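Local structure of lovastatin nonaketide synthase, polyketide synthase component (Aspergillus terreus, 7CPX) at residues A[652-663]-A[817-828]; A[674-682]-A[770-781]. The protein catalyses, as a homodimeric iterative polyketide synthase working with the partner protein lovC, assembly of the lovastatin nonaketide dihydromonacolin L from malonyl-CoA, using NADPH and S-adenosyl-L-methionine. The protein carries 2 engineered substitutions. One frame throughout, in Å; residues are numbered along the deposited sequence.

Contact 1 (A[652-663]-A[817-828]); sequences VVGHSSGEIACA and YWKDNLVSPVLF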
# COMPACT_ATOMS: atom_id res chain seq x y z
N VAL A 652 -71.11 -34.28 19.43
CA VAL A 652 -71.37 -35.23 20.50
C VAL A 652 -72.33 -34.56 21.48
O VAL A 652 -72.12 -33.41 21.88
CB VAL A 652 -70.08 -35.66 21.23
CG1 VAL A 652 -70.42 -36.31 22.57
CG2 VAL A 652 -69.30 -36.63 20.36
N VAL A 653 -73.39 -35.28 21.86
CA VAL A 653 -74.43 -34.70 22.70
C VAL A 653 -73.97 -34.72 24.15
O VAL A 653 -73.13 -35.53 24.56
CB VAL A 653 -75.76 -35.46 22.53
CG1 VAL A 653 -76.12 -35.66 21.05
CG2 VAL A 653 -75.72 -36.78 23.27
N GLY A 654 -74.54 -33.81 24.94
CA GLY A 654 -74.31 -33.79 26.37
C GLY A 654 -75.45 -34.42 27.13
O GLY A 654 -75.78 -35.59 26.90
N HIS A 655 -76.08 -33.66 28.02
CA HIS A 655 -77.23 -34.12 28.77
C HIS A 655 -78.29 -33.03 28.80
O HIS A 655 -77.97 -31.84 28.81
CB HIS A 655 -76.85 -34.52 30.20
CG HIS A 655 -76.27 -33.40 31.01
ND1 HIS A 655 -74.92 -33.10 30.99
CD2 HIS A 655 -76.84 -32.51 31.85
CE1 HIS A 655 -74.69 -32.07 31.79
NE2 HIS A 655 -75.84 -31.70 32.32
N SER A 656 -79.55 -33.45 28.80
CA SER A 656 -80.70 -32.53 28.86
C SER A 656 -80.56 -31.54 27.71
O SER A 656 -80.56 -31.97 26.54
CB SER A 656 -80.77 -31.93 30.26
OG SER A 656 -81.87 -31.04 30.38
N SER A 657 -80.44 -30.23 27.97
CA SER A 657 -80.33 -29.27 26.88
C SER A 657 -79.17 -29.60 25.97
O SER A 657 -79.28 -29.49 24.74
CB SER A 657 -80.18 -27.86 27.45
OG SER A 657 -81.30 -27.51 28.25
N GLY A 658 -78.05 -30.04 26.54
CA GLY A 658 -76.87 -30.35 25.76
C GLY A 658 -77.17 -31.34 24.66
O GLY A 658 -76.49 -31.36 23.63
N GLU A 659 -78.18 -32.18 24.87
CA GLU A 659 -78.60 -33.10 23.82
C GLU A 659 -79.46 -32.38 22.79
O GLU A 659 -79.17 -32.44 21.58
CB GLU A 659 -79.36 -34.28 24.43
CG GLU A 659 -79.36 -35.54 23.57
CD GLU A 659 -80.05 -35.34 22.23
OE1 GLU A 659 -81.14 -34.72 22.21
OE2 GLU A 659 -79.50 -35.79 21.21
N ILE A 660 -80.50 -31.68 23.24
CA ILE A 660 -81.48 -31.11 22.31
C ILE A 660 -80.78 -30.19 21.32
O ILE A 660 -80.91 -30.34 20.10
CB ILE A 660 -82.59 -30.38 23.08
CG1 ILE A 660 -83.32 -31.34 24.02
CG2 ILE A 660 -83.57 -29.73 22.10
CD1 ILE A 660 -84.26 -30.66 24.99
N ALA A 661 -79.99 -29.25 21.83
CA ALA A 661 -79.26 -28.35 20.95
C ALA A 661 -78.33 -29.13 20.03
O ALA A 661 -78.24 -28.84 18.83
CB ALA A 661 -78.47 -27.33 21.76
N CYS A 662 -77.66 -30.15 20.57
CA CYS A 662 -76.78 -30.96 19.74
C CYS A 662 -77.55 -31.60 18.60
O CYS A 662 -77.02 -31.75 17.49
CB CYS A 662 -76.09 -32.03 20.59
SG CYS A 662 -74.82 -32.96 19.71
N ALA A 663 -78.81 -31.96 18.84
CA ALA A 663 -79.62 -32.54 17.77
C ALA A 663 -79.74 -31.57 16.60
O ALA A 663 -79.69 -31.98 15.43
CB ALA A 663 -81.00 -32.92 18.29
N TYR A 817 -86.13 -41.17 21.92
CA TYR A 817 -84.80 -40.63 22.15
C TYR A 817 -84.86 -39.34 22.96
O TYR A 817 -84.07 -39.14 23.89
CB TYR A 817 -84.09 -40.39 20.82
CG TYR A 817 -82.70 -39.82 20.96
CD1 TYR A 817 -81.75 -40.44 21.76
CD2 TYR A 817 -82.34 -38.66 20.29
CE1 TYR A 817 -80.48 -39.92 21.89
CE2 TYR A 817 -81.07 -38.13 20.42
CZ TYR A 817 -80.14 -38.77 21.22
OH TYR A 817 -78.87 -38.25 21.35
N TRP A 818 -85.80 -38.45 22.63
CA TRP A 818 -85.95 -37.23 23.40
C TRP A 818 -86.40 -37.52 24.83
O TRP A 818 -86.10 -36.75 25.75
CB TRP A 818 -86.94 -36.29 22.71
CG TRP A 818 -86.60 -36.03 21.27
CD1 TRP A 818 -87.05 -36.72 20.18
CD2 TRP A 818 -85.74 -35.00 20.76
NE1 TRP A 818 -86.52 -36.19 19.03
CE2 TRP A 818 -85.71 -35.13 19.36
CE3 TRP A 818 -84.99 -33.98 21.36
CZ2 TRP A 818 -84.97 -34.28 18.55
CZ3 TRP A 818 -84.25 -33.14 20.55
CH2 TRP A 818 -84.25 -33.29 19.16
N LYS A 819 -87.13 -38.62 25.03
CA LYS A 819 -87.46 -39.05 26.38
C LYS A 819 -86.23 -39.56 27.12
O LYS A 819 -85.98 -39.19 28.27
CB LYS A 819 -88.55 -40.12 26.34
CG LYS A 819 -88.79 -40.82 27.67
CD LYS A 819 -89.99 -41.75 27.60
CE LYS A 819 -90.15 -42.56 28.87
NZ LYS A 819 -91.33 -43.45 28.82
N ASP A 820 -85.44 -40.41 26.46
CA ASP A 820 -84.19 -40.89 27.05
C ASP A 820 -83.24 -39.75 27.37
O ASP A 820 -82.37 -39.91 28.23
CB ASP A 820 -83.51 -41.88 26.09
CG ASP A 820 -84.37 -43.09 25.80
OD1 ASP A 820 -85.49 -43.18 26.35
OD2 ASP A 820 -83.92 -43.96 25.02
N ASN A 821 -83.39 -38.61 26.69
CA ASN A 821 -82.55 -37.45 26.99
C ASN A 821 -82.57 -37.14 28.48
O ASN A 821 -81.54 -36.79 29.06
CB ASN A 821 -83.02 -36.24 26.18
CG ASN A 821 -82.19 -35.01 26.45
OD1 ASN A 821 -81.02 -35.10 26.83
ND2 ASN A 821 -82.79 -33.84 26.27
N LEU A 822 -83.74 -37.26 29.11
CA LEU A 822 -83.87 -37.04 30.54
C LEU A 822 -84.06 -38.33 31.34
O LEU A 822 -83.95 -38.29 32.57
CB LEU A 822 -85.05 -36.10 30.83
CG LEU A 822 -84.83 -34.60 30.60
CD1 LEU A 822 -83.81 -34.05 31.58
CD2 LEU A 822 -84.42 -34.32 29.17
N VAL A 823 -84.34 -39.45 30.68
CA VAL A 823 -84.57 -40.71 31.38
C VAL A 823 -83.30 -41.54 31.41
O VAL A 823 -82.79 -41.87 32.49
CB VAL A 823 -85.72 -41.50 30.72
CG1 VAL A 823 -85.81 -42.91 31.31
CG2 VAL A 823 -87.04 -40.76 30.90
N SER A 824 -82.77 -41.88 30.24
CA SER A 824 -81.66 -42.81 30.16
C SER A 824 -80.38 -42.17 30.70
O SER A 824 -80.20 -40.95 30.61
CB SER A 824 -81.44 -43.27 28.72
OG SER A 824 -82.59 -43.91 28.21
N PRO A 825 -79.48 -42.97 31.27
CA PRO A 825 -78.17 -42.43 31.67
C PRO A 825 -77.37 -42.00 30.45
O PRO A 825 -77.52 -42.54 29.35
CB PRO A 825 -77.51 -43.60 32.40
CG PRO A 825 -78.17 -44.81 31.85
CD PRO A 825 -79.59 -44.41 31.56
N VAL A 826 -76.50 -41.01 30.65
CA VAL A 826 -75.74 -40.40 29.57
C VAL A 826 -74.32 -40.94 29.61
O VAL A 826 -73.60 -40.76 30.60
CB VAL A 826 -75.75 -38.87 29.68
CG1 VAL A 826 -75.05 -38.24 28.48
CG2 VAL A 826 -77.17 -38.34 29.80
N LEU A 827 -73.92 -41.61 28.53
CA LEU A 827 -72.54 -42.07 28.37
C LEU A 827 -71.75 -41.07 27.52
O LEU A 827 -71.31 -41.36 26.41
CB LEU A 827 -72.51 -43.47 27.76
CG LEU A 827 -72.91 -44.62 28.68
CD1 LEU A 827 -74.39 -44.56 29.02
CD2 LEU A 827 -72.55 -45.96 28.06
N PHE A 828 -71.58 -39.87 28.08
CA PHE A 828 -70.88 -38.81 27.37
C PHE A 828 -69.46 -39.23 27.01
O PHE A 828 -68.97 -38.92 25.92
CB PHE A 828 -70.87 -37.54 28.21
CG PHE A 828 -70.03 -36.44 27.65
CD1 PHE A 828 -70.51 -35.64 26.63
CD2 PHE A 828 -68.76 -36.20 28.14
CE1 PHE A 828 -69.73 -34.63 26.10
CE2 PHE A 828 -67.98 -35.19 27.62
CZ PHE A 828 -68.47 -34.40 26.60
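Tyr817 and Asn821, one turn apart, both hold CG opposite the backbone N (chi1 180° in each), which sends the phenol toward Glu659 and the amide toward Ser656. Glu659 makes its half of the meeting by folding at chi2 (-63°), so that its carboxylate comes round to the phenol from the other direction. Tyr817 OH donates to Glu659 OE2 (2.5 Å), arriving from above the carboxylate plane, with the ring turned steeply against that plane; Ser799 gives the same hydroxyl a second partner. Asn821 ND2 donates to Ser656 O (2.9 Å, 150° at the hydrogen). The oxygen lies close to the amide plane, but ND2 sits above the carbonyl plane, and Glu659 N reaches Ser656 O from the opposite face. Two bonds thus grip the carbonyl at the start of helix 657-665. Apolar packing extends to both ends: Trp818 puts CZ3 on Ile660 CG2 (3.8 Å) and its benzo corner against Ala663, while Phe828 reaches Val652 CG1 with CE1 (4.0 Å) and turns its edge to Val653 O. Between them, Val826 CG2 rests on His655 CB (3.9 Å). Ser656 has a positive phi in a tight turn from strand 648-652 into the helix, and with Gly654 and Gly658 it forms a Gly-x-Ser-x-Gly pattern consistent with the nucleophile elbow of an acyl transferase domain.

Contact 2 (A[674-682]-A[770-781]); sequences AIRIAYLRG and CADPYMQALEEC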
# COMPACT_ATOMS: atom_id res chain seq x y z
N ALA A 674 -85.57 -27.85 17.97
CA ALA A 674 -84.75 -28.06 19.16
C ALA A 674 -85.22 -27.18 20.32
O ALA A 674 -85.43 -27.66 21.44
CB ALA A 674 -83.28 -27.78 18.84
N ILE A 675 -85.39 -25.88 20.06
CA ILE A 675 -85.81 -24.97 21.13
C ILE A 675 -87.22 -25.31 21.59
O ILE A 675 -87.55 -25.22 22.78
CB ILE A 675 -85.69 -23.51 20.67
CG1 ILE A 675 -86.02 -22.56 21.83
CG2 ILE A 675 -86.61 -23.23 19.49
CD1 ILE A 675 -85.13 -22.73 23.05
N ARG A 676 -88.09 -25.69 20.65
CA ARG A 676 -89.45 -26.07 21.00
C ARG A 676 -89.46 -27.29 21.91
O ARG A 676 -90.20 -27.34 22.90
CB ARG A 676 -90.24 -26.33 19.72
CG ARG A 676 -91.73 -26.50 19.89
CD ARG A 676 -92.40 -26.58 18.52
NE ARG A 676 -93.70 -27.23 18.54
CZ ARG A 676 -94.42 -27.49 17.46
NH1 ARG A 676 -94.00 -27.16 16.25
NH2 ARG A 676 -95.59 -28.10 17.60
N ILE A 677 -88.63 -28.29 21.59
CA ILE A 677 -88.55 -29.48 22.42
C ILE A 677 -87.97 -29.15 23.79
O ILE A 677 -88.39 -29.71 24.81
CB ILE A 677 -87.72 -30.57 21.71
CG1 ILE A 677 -88.48 -31.10 20.49
CG2 ILE A 677 -87.39 -31.70 22.68
CD1 ILE A 677 -87.64 -31.94 19.55
N ALA A 678 -86.99 -28.24 23.83
CA ALA A 678 -86.43 -27.84 25.12
C ALA A 678 -87.49 -27.18 25.99
O ALA A 678 -87.62 -27.48 27.18
CB ALA A 678 -85.25 -26.90 24.90
N TYR A 679 -88.28 -26.27 25.41
CA TYR A 679 -89.35 -25.63 26.17
C TYR A 679 -90.39 -26.66 26.62
O TYR A 679 -90.87 -26.60 27.75
CB TYR A 679 -90.01 -24.54 25.33
CG TYR A 679 -89.30 -23.20 25.39
CD1 TYR A 679 -89.30 -22.44 26.55
CD2 TYR A 679 -88.65 -22.69 24.28
CE1 TYR A 679 -88.66 -21.22 26.61
CE2 TYR A 679 -88.00 -21.47 24.33
CZ TYR A 679 -88.01 -20.74 25.49
OH TYR A 679 -87.37 -19.52 25.55
N LEU A 680 -90.74 -27.60 25.74
CA LEU A 680 -91.71 -28.63 26.10
C LEU A 680 -91.20 -29.47 27.27
O LEU A 680 -91.95 -29.76 28.21
CB LEU A 680 -92.00 -29.51 24.89
CG LEU A 680 -93.08 -30.58 25.06
CD1 LEU A 680 -94.46 -29.95 25.14
CD2 LEU A 680 -93.01 -31.59 23.92
N ARG A 681 -89.93 -29.87 27.22
CA ARG A 681 -89.35 -30.66 28.30
C ARG A 681 -89.25 -29.85 29.58
O ARG A 681 -89.31 -30.41 30.68
CB ARG A 681 -87.97 -31.17 27.88
CG ARG A 681 -87.23 -31.97 28.95
CD ARG A 681 -88.07 -33.12 29.49
NE ARG A 681 -88.68 -32.79 30.77
CZ ARG A 681 -89.25 -33.68 31.58
NH1 ARG A 681 -89.30 -34.96 31.27
NH2 ARG A 681 -89.77 -33.26 32.73
N GLY A 682 -89.10 -28.52 29.47
CA GLY A 682 -89.10 -27.69 30.66
C GLY A 682 -90.39 -27.84 31.46
O GLY A 682 -90.36 -27.93 32.69
N CYS A 770 -92.96 -37.35 34.59
CA CYS A 770 -93.21 -36.21 33.72
C CYS A 770 -92.71 -36.45 32.30
O CYS A 770 -93.20 -35.82 31.36
CB CYS A 770 -92.55 -34.95 34.29
SG CYS A 770 -93.15 -34.48 35.93
N ALA A 771 -91.74 -37.36 32.13
CA ALA A 771 -91.26 -37.68 30.79
C ALA A 771 -92.35 -38.33 29.94
O ALA A 771 -92.36 -38.16 28.72
CB ALA A 771 -90.04 -38.59 30.87
N ASP A 772 -93.27 -39.06 30.57
CA ASP A 772 -94.32 -39.74 29.81
C ASP A 772 -95.20 -38.75 29.06
O ASP A 772 -95.22 -38.79 27.82
CB ASP A 772 -95.14 -40.63 30.75
CG ASP A 772 -94.34 -41.82 31.26
OD1 ASP A 772 -93.44 -42.28 30.54
OD2 ASP A 772 -94.63 -42.29 32.38
N PRO A 773 -95.95 -37.85 29.72
CA PRO A 773 -96.75 -36.89 28.94
C PRO A 773 -95.92 -36.03 28.02
O PRO A 773 -96.33 -35.75 26.89
CB PRO A 773 -97.45 -36.07 30.04
CG PRO A 773 -96.56 -36.18 31.22
CD PRO A 773 -95.98 -37.56 31.16
N TYR A 774 -94.73 -35.61 28.47
CA TYR A 774 -93.86 -34.79 27.63
C TYR A 774 -93.62 -35.47 26.29
O TYR A 774 -93.85 -34.88 25.23
CB TYR A 774 -92.55 -34.52 28.36
CG TYR A 774 -91.34 -34.42 27.45
CD1 TYR A 774 -91.13 -33.31 26.66
CD2 TYR A 774 -90.41 -35.45 27.40
CE1 TYR A 774 -90.03 -33.22 25.83
CE2 TYR A 774 -89.30 -35.37 26.57
CZ TYR A 774 -89.12 -34.25 25.79
OH TYR A 774 -88.02 -34.17 24.97
N MET A 775 -93.18 -36.73 26.32
CA MET A 775 -92.99 -37.47 25.08
C MET A 775 -94.29 -37.55 24.29
O MET A 775 -94.30 -37.38 23.07
CB MET A 775 -92.46 -38.87 25.37
CG MET A 775 -92.00 -39.63 24.13
SD MET A 775 -91.51 -41.33 24.48
CE MET A 775 -93.08 -42.05 24.92
N GLN A 776 -95.41 -37.78 24.99
CA GLN A 776 -96.70 -37.81 24.31
C GLN A 776 -96.96 -36.51 23.57
O GLN A 776 -97.56 -36.52 22.49
CB GLN A 776 -97.82 -38.09 25.32
CG GLN A 776 -97.78 -39.48 25.92
CD GLN A 776 -98.82 -39.68 27.00
OE1 GLN A 776 -99.59 -38.77 27.31
NE2 GLN A 776 -98.85 -40.88 27.58
N ALA A 777 -96.52 -35.38 24.13
CA ALA A 777 -96.62 -34.12 23.42
C ALA A 777 -95.58 -34.03 22.31
O ALA A 777 -95.87 -33.55 21.21
CB ALA A 777 -96.48 -32.95 24.39
N LEU A 778 -94.36 -34.51 22.58
CA LEU A 778 -93.30 -34.41 21.59
C LEU A 778 -93.64 -35.20 20.33
O LEU A 778 -93.16 -34.86 19.24
CB LEU A 778 -91.98 -34.90 22.19
CG LEU A 778 -90.72 -34.56 21.39
CD1 LEU A 778 -89.57 -34.23 22.33
CD2 LEU A 778 -90.34 -35.70 20.47
N GLU A 779 -94.46 -36.25 20.45
CA GLU A 779 -94.90 -36.97 19.27
C GLU A 779 -95.68 -36.05 18.33
O GLU A 779 -95.52 -36.12 17.11
CB GLU A 779 -95.75 -38.17 19.67
CG GLU A 779 -94.97 -39.27 20.37
CD GLU A 779 -95.83 -40.46 20.75
OE1 GLU A 779 -97.07 -40.38 20.55
OE2 GLU A 779 -95.29 -41.47 21.24
N GLU A 780 -96.52 -35.19 18.89
CA GLU A 780 -97.24 -34.18 18.12
C GLU A 780 -96.49 -32.86 18.05
O GLU A 780 -97.00 -31.90 17.47
CB GLU A 780 -98.63 -33.96 18.71
CG GLU A 780 -99.46 -35.23 18.84
CD GLU A 780 -100.86 -34.96 19.35
OE1 GLU A 780 -101.20 -33.78 19.56
OE2 GLU A 780 -101.62 -35.94 19.54
N CYS A 781 -95.29 -32.80 18.63
CA CYS A 781 -94.49 -31.58 18.67
C CYS A 781 -93.05 -31.88 18.28
O CYS A 781 -92.11 -31.46 18.95
CB CYS A 781 -94.56 -30.93 20.06
SG CYS A 781 -93.80 -29.30 20.17
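Arg681 lies across the ring of Tyr774, and a bend in its chain puts it there. CG leaves opposite the backbone N and the bend at chi2 (54°) sets CD over the centre of one ring face, 3.8 Å from the ring centroid, in a CH-pi contact; a second bend at chi3 (-100°) carries the guanidinium past the ring. Arg681 CZ is 5.1 Å from the centroid of Tyr774, so any cation-pi attraction is weak, and the group is turned toward Cys770 and Ala771. Leu680 meets the same tyrosine at the ring's edge, CG to Tyr774 CD1 at 3.7 Å, and splits its methyls, CD1 on Ala777 CB (3.7 Å) and CD2 on Leu778 CB (3.9 Å). Ile677 brings its CG2 branch to Leu778 CD1 and beside the tyrosine hydroxyl, which makes a weak hydrogen bond to Trp818 O. The helices run roughly antiparallel, 150° between their directions, axes 9.7 Å apart. No hydrogen bond joins them, so aliphatic packing round a tyrosine carries the contact. Near the presumed nucleophile elbow without touching it, Arg681 probably corresponds by its place in the fold to the arginine that pairs with the malonyl carboxylate in related acyltransferases, though no substrate is bound.

Both contacts lie in the malonyl-CoA:ACP transacylase domain, their centres about 13 Å apart. Along the chain the order is 652-663, 674-682, 770-781, 817-828, so contact 1 brackets contact 2. Consecutive helices 657-665 and 671-682 supply one side of each; helix 768-780 supplies the other side of contact 2, and the end of helix 815-820 with the loop running to helix 828-838 that of contact 1. The pairs also meet directly: Lys819 NZ forms a salt bridge with Asp772 OD1 (3.0 Å), and Trp818 packs on Tyr774 and Leu778. The lovC-binding region, 695-757, largely unmodelled, falls in sequence between the halves of contact 2. The two contacts form one buried packing unit beside the turn after strand 648-652.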